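PDB 1H4V: histidine--tRNA ligase, which catalyses the ATP-dependent attachment of L-histidine to tRNA(His), releasing AMP and diphosphate, and works as a homodimeric class II aminoacyl-tRNA synthetase. Local coordinates for residues Gly35-Thr41 against Arg103-Ala107; Glu130-Asn136 against Gly286-Gly290; Glu232-His236 against Val265-Phe269. All coordinates share one frame; numbering follows the deposited sequence.

Overall arrangement
All three contacts belong to the catalytic part of the chain and reach the same large mixed sheet, the core of a class II synthetase. Contact 1 pairs strand 37-38, at one end of the sheet within this chain, with strand 102-111; the next strand, 123-132, leads into contact 2, about 15 Å away between centres, where Leu104 N lies 2.6 Å from Glu130 O. Contact 2 ties the end of that strand to the end of strand 281-287. Contact 3 lies nested in the loop that contact 2 closes, about 11 Å from it between centres, and Glu135 OE1 joins the two through a 2.9 Å salt bridge to Arg266 NH1. Contacts 1 and 2 also meet the second subunit.

Contact 1: residues Gly35-Thr41 against Arg103-Ala107; sequences GALELVT and RLWMA
With chi1 of Trp105 at 80°, its CG sits between the backbone N and the carbonyl carbon, and the indole swings over to Glu38, whose own CG is turned away from its backbone N (chi1 -173°). The extended glutamate chain runs along one indole face: CG rides 3.6 Å above the ring plane, toward the rim, and CD comes within 3.5 Å of Trp105 CZ2. Carboxylate and ring planes are 27° apart. Arg28 takes the carboxylate in a salt bridge, Gln21 of the second subunit adds a hydrogen bond to it, and Glu32 receives the indole N-H. These side chains decorate a parallel pairing at one end of the chain's catalytic sheet, where the short strand 37-38, entered just after a Schellman motif at Gly35 ends helix 14-33, lies beside strand 102-111. Leu37 N donates to Arg103 O at 2.8 Å, Trp105 N to Leu37 O, and Leu39 N to Trp105 O. Leu37 and Leu104 occupy the other sheet face. Farther on, Met106 SD packs 3.8 Å from Leu39 CD1 and accepts a weak 3.6 Å bond from Thr41 N. A water receives Ala107 N-H and donates to Glu38 OE1.

Contact 2: residues Glu130-Asn136 against Gly286-Gly290; sequences EALGSEN and GRYDG
Arg287 turns the edge of its guanidinium to the carbonyl of Ser134 and one face to that of Glu135. NH1 donates to Ser134 O at 3.0 Å, with the oxygen only 12° out of the guanidinium plane, while Glu135 O lies 3.5 Å above that plane, toward its rim. The arginine reaches this loop because its chain bends at chi3 (-74°). NH1 also meets Asp289 OD2 in a salt bridge of 3.2 Å, through the syn lone pair of the carboxylate and again near the guanidinium plane, so that one nitrogen is shared between a backbone and a side-chain acceptor. NH2 has its own salt bridge, to Asp140. The Glu135 carboxylate is inclined 46° to the guanidinium, and its main polar partner is Arg266; a closer approach to Asp289 is doubtful in the model. Asp289 OD2 additionally receives the backbone N-H of Gly302. At the other end, Tyr288 presents the edge of its ring to the end of strand 123-132: the Leu132 side chain crosses at about a right angle, its CD2 3.8 Å from Tyr288 CE1, and Glu130 OE1, near the ring plane, may take a weak bond from the less surely placed Tyr288 OH. Ser134 OG accepts from Asn136 N in an ST turn, and Asn136 then caps helix 137-153. Arg287, Asp289 and, less surely, Glu135 form a salt-bridge network where two strands of the class II catalytic sheet run out into loops preceding helices.

Contact 3: residues Glu232-His236 against Val265-Phe269; sequences EARAH and VRTAF
Arg266 lays its extended chain across the ring of His236, and here the packing is close: helix 231-246 meets the corner at Arg266 where the chain enters strand 267-272 of the catalytic sheet. Arg266 CD stands over one face of the imidazole in a CH-pi contact, 3.8 Å from the centroid of the His236 ring and 18° off the ring normal. Beyond it the guanidinium is turned 60° to the ring and brings NH1 to 3.1 Å from His236 CD2. Around the imidazole rim, Thr267 OG1 lies near the ring plane, and a water there bridges the two residues, 2.6 Å from His236 ND1 and donating to Thr267 OG1 at 3.0 Å. Thr267 OG1 is also bonded to Asp140.

Glu232, one turn earlier on the helix, marks the looser, exposed side. Its CB rests 3.7 Å from Arg266 NH2, but OE1 makes only a long ion pair of 3.9 Å with that nitrogen, and the carboxylate stands 78° to the guanidinium. Stronger salt bridges hold Arg266 from elsewhere: Asp168 at NE and Glu135 at NH1. Because His236 NE2 hydrogen-bonds to Glu135 O, where it must be the donor, the imidazole carries a proton on that nitrogen, and the carboxylates of Asp168 and Glu135 would probably offset the charge of the arginine packed against it.

Contact 1: residues Gly35-Thr41 against Arg103-Ala107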
loop_
_atom_site.group_PDB
_atom_site.type_symbol
_atom_site.label_atom_id
_atom_site.label_comp_id
_atom_site.label_asym_id
_atom_site.label_seq_id
_atom_site.Cartn_x
_atom_site.Cartn_y
_atom_site.Cartn_z
ATOM N N GLY A 35 -16.448 8.268 9.771
ATOM C CA GLY A 35 -16.739 8.938 8.519
ATOM C C GLY A 35 -15.588 9.294 7.597
ATOM O O GLY A 35 -15.832 9.786 6.505
ATOM N N ALA A 36 -14.346 9.056 7.997
ATOM C CA ALA A 36 -13.230 9.407 7.120
ATOM C C ALA A 36 -13.247 8.582 5.834
ATOM O O ALA A 36 -13.556 7.398 5.850
ATOM C CB ALA A 36 -11.925 9.218 7.842
ATOM N N LEU A 37 -12.932 9.230 4.722
ATOM C CA LEU A 37 -12.890 8.590 3.406
ATOM C C LEU A 37 -11.422 8.270 3.087
ATOM O O LEU A 37 -10.547 9.107 3.306
ATOM C CB LEU A 37 -13.457 9.562 2.375
ATOM C CG LEU A 37 -13.542 9.195 0.896
ATOM C CD1 LEU A 37 -14.423 7.961 0.702
ATOM C CD2 LEU A 37 -14.127 10.390 0.140
ATOM N N GLU A 38 -11.138 7.075 2.580
ATOM C CA GLU A 38 -9.748 6.742 2.284
ATOM C C GLU A 38 -9.252 7.408 1.016
ATOM O O GLU A 38 -9.916 7.398 -0.016
ATOM C CB GLU A 38 -9.515 5.226 2.167
ATOM C CG GLU A 38 -8.005 4.911 2.026
ATOM C CD GLU A 38 -7.662 3.429 2.030
ATOM O OE1 GLU A 38 -6.455 3.109 1.940
ATOM O OE2 GLU A 38 -8.578 2.581 2.121
ATOM N N LEU A 39 -8.063 7.978 1.101
ATOM C CA LEU A 39 -7.470 8.661 -0.038
ATOM C C LEU A 39 -6.005 8.243 -0.209
ATOM O O LEU A 39 -5.254 8.163 0.768
ATOM C CB LEU A 39 -7.584 10.172 0.192
ATOM C CG LEU A 39 -6.974 11.247 -0.713
ATOM C CD1 LEU A 39 -5.483 11.148 -0.633
ATOM C CD2 LEU A 39 -7.464 11.105 -2.148
ATOM N N VAL A 40 -5.605 7.943 -1.440
ATOM C CA VAL A 40 -4.213 7.583 -1.703
ATOM C C VAL A 40 -3.629 8.601 -2.692
ATOM O O VAL A 40 -4.083 8.689 -3.834
ATOM C CB VAL A 40 -4.064 6.165 -2.325
ATOM C CG1 VAL A 40 -2.582 5.874 -2.555
ATOM C CG2 VAL A 40 -4.672 5.096 -1.407
ATOM N N THR A 41 -2.643 9.380 -2.256
ATOM C CA THR A 41 -2.027 10.358 -3.146
ATOM C C THR A 41 -0.788 9.754 -3.781
ATOM O O THR A 41 -0.328 8.684 -3.372
ATOM C CB THR A 41 -1.613 11.638 -2.396
ATOM O OG1 THR A 41 -0.595 11.331 -1.434
ATOM C CG2 THR A 41 -2.805 12.236 -1.689
ATOM N N ARG A 103 -13.813 14.538 5.854
ATOM C CA ARG A 103 -12.858 13.793 6.646
ATOM C C ARG A 103 -12.114 12.815 5.745
ATOM O O ARG A 103 -12.720 12.028 5.017
ATOM C CB ARG A 103 -13.576 13.055 7.786
ATOM C CG ARG A 103 -14.185 13.977 8.849
ATOM C CD ARG A 103 -14.750 13.152 10.008
ATOM N NE ARG A 103 -15.381 13.955 11.053
ATOM C CZ ARG A 103 -16.555 14.569 10.928
ATOM N NH1 ARG A 103 -17.245 14.489 9.796
ATOM N NH2 ARG A 103 -17.053 15.243 11.949
ATOM N N LEU A 104 -10.789 12.868 5.789
ATOM C CA LEU A 104 -9.981 11.983 4.949
ATOM C C LEU A 104 -8.901 11.290 5.758
ATOM O O LEU A 104 -8.445 11.799 6.785
ATOM C CB LEU A 104 -9.303 12.775 3.826
ATOM C CG LEU A 104 -10.145 13.703 2.942
ATOM C CD1 LEU A 104 -9.208 14.635 2.190
ATOM C CD2 LEU A 104 -10.994 12.908 1.978
ATOM N N TRP A 105 -8.496 10.115 5.305
ATOM C CA TRP A 105 -7.422 9.417 5.977
ATOM C C TRP A 105 -6.607 8.725 4.907
ATOM O O TRP A 105 -7.088 8.477 3.795
ATOM C CB TRP A 105 -7.937 8.413 7.019
ATOM C CG TRP A 105 -8.412 7.113 6.467
ATOM C CD1 TRP A 105 -9.659 6.824 5.995
ATOM C CD2 TRP A 105 -7.644 5.915 6.340
ATOM N NE1 TRP A 105 -9.718 5.514 5.583
ATOM C CE2 TRP A 105 -8.494 4.932 5.779
ATOM C CE3 TRP A 105 -6.316 5.576 6.639
ATOM C CZ2 TRP A 105 -8.063 3.623 5.516
ATOM C CZ3 TRP A 105 -5.887 4.269 6.377
ATOM C CH2 TRP A 105 -6.763 3.311 5.817
ATOM N N MET A 106 -5.366 8.416 5.256
ATOM C CA MET A 106 -4.455 7.791 4.326
ATOM C C MET A 106 -3.323 7.109 5.084
ATOM O O MET A 106 -2.941 7.516 6.185
ATOM C CB MET A 106 -3.906 8.878 3.389
ATOM C CG MET A 106 -2.773 8.484 2.451
ATOM S SD MET A 106 -2.441 9.850 1.286
ATOM C CE MET A 106 -1.173 10.810 2.145
ATOM N N ALA A 107 -2.806 6.048 4.489
ATOM C CA ALA A 107 -1.699 5.316 5.058
ATOM C C ALA A 107 -0.744 5.108 3.899
ATOM O O ALA A 107 -1.165 4.756 2.799
ATOM C CB ALA A 107 -2.173 3.981 5.604
HETATM O O HOH W 1 -4.541 4.807 2.041
#

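Contact 2: residues Glu130-Asn136 against Gly286-Gly290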
loop_
_atom_site.group_PDB
_atom_site.type_symbol
_atom_site.label_atom_id
_atom_site.label_comp_id
_atom_site.label_asym_id
_atom_site.label_seq_id
_atom_site.Cartn_x
_atom_site.Cartn_y
_atom_site.Cartn_z
ATOM N N GLU A 130 -7.345 13.709 8.313
ATOM C CA GLU A 130 -7.565 15.129 8.092
ATOM C C GLU A 130 -9.063 15.468 7.980
ATOM O O GLU A 130 -9.814 14.814 7.252
ATOM C CB GLU A 130 -6.838 15.539 6.804
ATOM C CG GLU A 130 -5.701 16.543 6.959
ATOM C CD GLU A 130 -4.636 16.155 7.978
ATOM O OE1 GLU A 130 -4.415 16.943 8.917
ATOM O OE2 GLU A 130 -4.008 15.084 7.846
ATOM N N ALA A 131 -9.484 16.487 8.721
ATOM C CA ALA A 131 -10.863 16.976 8.705
ATOM C C ALA A 131 -10.752 18.401 8.175
ATOM O O ALA A 131 -10.302 19.295 8.882
ATOM C CB ALA A 131 -11.434 16.985 10.114
ATOM N N LEU A 132 -11.158 18.607 6.927
ATOM C CA LEU A 132 -11.058 19.917 6.286
ATOM C C LEU A 132 -12.388 20.606 6.035
ATOM O O LEU A 132 -13.376 19.954 5.695
ATOM C CB LEU A 132 -10.344 19.768 4.947
ATOM C CG LEU A 132 -9.086 18.915 4.989
ATOM C CD1 LEU A 132 -8.709 18.462 3.586
ATOM C CD2 LEU A 132 -7.981 19.711 5.620
ATOM N N GLY A 133 -12.393 21.930 6.188
ATOM C CA GLY A 133 -13.589 22.707 5.935
ATOM C C GLY A 133 -14.290 23.352 7.113
ATOM O O GLY A 133 -15.236 24.106 6.918
ATOM N N SER A 134 -13.844 23.088 8.330
ATOM C CA SER A 134 -14.512 23.678 9.477
ATOM C C SER A 134 -13.582 24.118 10.599
ATOM O O SER A 134 -12.539 23.514 10.836
ATOM C CB SER A 134 -15.549 22.694 10.026
ATOM O OG SER A 134 -16.186 23.229 11.172
ATOM N N GLU A 135 -13.988 25.173 11.300
ATOM C CA GLU A 135 -13.222 25.718 12.415
ATOM C C GLU A 135 -13.791 25.219 13.749
ATOM O O GLU A 135 -13.219 25.465 14.813
ATOM C CB GLU A 135 -13.277 27.249 12.375
ATOM C CG GLU A 135 -12.555 27.914 13.525
ATOM C CD GLU A 135 -11.044 27.806 13.401
ATOM O OE1 GLU A 135 -10.361 27.792 14.447
ATOM O OE2 GLU A 135 -10.543 27.748 12.257
ATOM N N ASN A 136 -14.919 24.517 13.681
ATOM C CA ASN A 136 -15.586 23.991 14.872
ATOM C C ASN A 136 -14.656 23.199 15.799
ATOM O O ASN A 136 -14.027 22.237 15.379
ATOM C CB ASN A 136 -16.766 23.112 14.458
ATOM C CG ASN A 136 -17.755 22.919 15.583
ATOM O OD1 ASN A 136 -17.400 22.451 16.661
ATOM N ND2 ASN A 136 -19.010 23.300 15.343
ATOM N N GLY A 286 -2.793 18.810 14.851
ATOM C CA GLY A 286 -3.418 20.054 15.241
ATOM C C GLY A 286 -4.056 20.760 14.069
ATOM O O GLY A 286 -4.135 20.219 12.968
ATOM N N ARG A 287 -4.505 21.983 14.321
ATOM C CA ARG A 287 -5.178 22.800 13.324
ATOM C C ARG A 287 -4.163 23.544 12.453
ATOM O O ARG A 287 -3.103 23.956 12.934
ATOM C CB ARG A 287 -6.128 23.753 14.062
ATOM C CG ARG A 287 -6.969 24.667 13.199
ATOM C CD ARG A 287 -8.085 25.262 14.045
ATOM N NE ARG A 287 -9.137 24.284 14.334
ATOM C CZ ARG A 287 -10.023 23.865 13.432
ATOM N NH1 ARG A 287 -9.987 24.337 12.189
ATOM N NH2 ARG A 287 -10.955 22.981 13.762
ATOM N N TYR A 288 -4.486 23.704 11.174
ATOM C CA TYR A 288 -3.592 24.368 10.221
ATOM C C TYR A 288 -4.357 25.134 9.150
ATOM O O TYR A 288 -4.222 24.853 7.957
ATOM C CB TYR A 288 -2.720 23.325 9.542
ATOM C CG TYR A 288 -3.525 22.175 8.991
ATOM C CD1 TYR A 288 -4.180 22.274 7.760
ATOM C CD2 TYR A 288 -3.674 20.996 9.723
ATOM C CE1 TYR A 288 -4.959 21.237 7.277
ATOM C CE2 TYR A 288 -4.451 19.952 9.250
ATOM C CZ TYR A 288 -5.092 20.080 8.030
ATOM O OH TYR A 288 -5.891 19.064 7.577
ATOM N N ASP A 289 -5.119 26.129 9.577
ATOM C CA ASP A 289 -5.948 26.919 8.676
ATOM C C ASP A 289 -5.351 27.670 7.474
ATOM O O ASP A 289 -6.072 27.933 6.515
ATOM C CB ASP A 289 -6.799 27.874 9.522
ATOM C CG ASP A 289 -7.685 27.125 10.523
ATOM O OD1 ASP A 289 -8.312 27.782 11.379
ATOM O OD2 ASP A 289 -7.750 25.875 10.452
ATOM N N GLY A 290 -4.064 28.000 7.485
ATOM C CA GLY A 290 -3.513 28.727 6.347
ATOM C C GLY A 290 -2.757 27.956 5.265
ATOM O O GLY A 290 -2.189 28.558 4.351
#

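Contact 3: residues Glu232-His236 against Val265-Phe269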
loop_
_atom_site.group_PDB
_atom_site.type_symbol
_atom_site.label_atom_id
_atom_site.label_comp_id
_atom_site.label_asym_id
_atom_site.label_seq_id
_atom_site.Cartn_x
_atom_site.Cartn_y
_atom_site.Cartn_z
ATOM N N GLU A 232 -10.167 34.908 21.202
ATOM C CA GLU A 232 -10.792 33.816 20.461
ATOM C C GLU A 232 -10.048 32.497 20.622
ATOM O O GLU A 232 -10.665 31.435 20.757
ATOM C CB GLU A 232 -10.881 34.173 18.973
ATOM C CG GLU A 232 -11.518 35.529 18.708
ATOM C CD GLU A 232 -11.954 35.711 17.262
ATOM O OE1 GLU A 232 -11.119 35.509 16.353
ATOM O OE2 GLU A 232 -13.135 36.061 17.034
ATOM N N ALA A 233 -8.720 32.578 20.619
ATOM C CA ALA A 233 -7.865 31.407 20.746
ATOM C C ALA A 233 -8.004 30.712 22.086
ATOM O O ALA A 233 -7.926 29.489 22.164
ATOM C CB ALA A 233 -6.408 31.800 20.518
ATOM N N ARG A 234 -8.211 31.490 23.140
ATOM C CA ARG A 234 -8.338 30.930 24.482
ATOM C C ARG A 234 -9.696 30.249 24.656
ATOM O O ARG A 234 -9.816 29.246 25.359
ATOM C CB ARG A 234 -8.153 32.044 25.523
ATOM N N ALA A 235 -10.710 30.795 23.994
ATOM C CA ALA A 235 -12.059 30.256 24.073
ATOM C C ALA A 235 -12.156 28.958 23.291
ATOM O O ALA A 235 -12.872 28.034 23.693
ATOM C CB ALA A 235 -13.064 31.275 23.526
ATOM N N HIS A 236 -11.441 28.899 22.168
ATOM C CA HIS A 236 -11.440 27.714 21.315
ATOM C C HIS A 236 -10.757 26.556 22.046
ATOM O O HIS A 236 -11.242 25.425 22.041
ATOM C CB HIS A 236 -10.719 28.024 20.000
ATOM C CG HIS A 236 -10.888 26.970 18.949
ATOM N ND1 HIS A 236 -10.117 25.827 18.904
ATOM C CD2 HIS A 236 -11.750 26.884 17.908
ATOM C CE1 HIS A 236 -10.496 25.083 17.879
ATOM N NE2 HIS A 236 -11.485 25.701 17.258
ATOM N N VAL A 265 -2.287 26.909 13.422
ATOM C CA VAL A 265 -3.119 27.767 14.250
ATOM C C VAL A 265 -3.825 26.975 15.356
ATOM O O VAL A 265 -4.080 25.780 15.218
ATOM C CB VAL A 265 -4.155 28.497 13.337
ATOM C CG1 VAL A 265 -5.565 28.297 13.843
ATOM C CG2 VAL A 265 -3.808 29.966 13.229
ATOM N N ARG A 266 -4.125 27.657 16.455
ATOM C CA ARG A 266 -4.808 27.062 17.593
ATOM C C ARG A 266 -4.304 25.676 17.996
ATOM O O ARG A 266 -3.098 25.462 18.126
ATOM C CB ARG A 266 -6.320 27.041 17.329
ATOM C CG ARG A 266 -6.865 28.438 17.084
ATOM C CD ARG A 266 -8.377 28.523 16.916
ATOM N NE ARG A 266 -8.734 29.918 16.655
ATOM C CZ ARG A 266 -9.969 30.392 16.555
ATOM N NH1 ARG A 266 -11.015 29.594 16.689
ATOM N NH2 ARG A 266 -10.149 31.681 16.326
ATOM N N THR A 267 -5.235 24.746 18.185
ATOM C CA THR A 267 -4.935 23.382 18.621
ATOM C C THR A 267 -3.678 22.684 18.112
ATOM O O THR A 267 -3.366 22.691 16.926
ATOM C CB THR A 267 -6.116 22.439 18.322
ATOM O OG1 THR A 267 -7.334 23.064 18.731
ATOM C CG2 THR A 267 -5.969 21.142 19.091
ATOM N N ALA A 268 -2.965 22.073 19.046
ATOM C CA ALA A 268 -1.774 21.295 18.741
ATOM C C ALA A 268 -1.826 20.203 19.794
ATOM O O ALA A 268 -2.259 20.454 20.922
ATOM C CB ALA A 268 -0.526 22.126 18.902
ATOM N N PHE A 269 -1.401 18.997 19.445
ATOM C CA PHE A 269 -1.448 17.921 20.414
ATOM C C PHE A 269 -0.538 16.785 20.025
ATOM O O PHE A 269 -0.143 16.656 18.870
ATOM C CB PHE A 269 -2.884 17.406 20.561
ATOM C CG PHE A 269 -3.424 16.767 19.326
ATOM C CD1 PHE A 269 -3.262 15.402 19.107
ATOM C CD2 PHE A 269 -4.095 17.529 18.371
ATOM C CE1 PHE A 269 -3.762 14.797 17.949
ATOM C CE2 PHE A 269 -4.599 16.940 17.211
ATOM C CZ PHE A 269 -4.432 15.563 17.000
HETATM O O HOH W 2 -7.932 25.571 20.288
#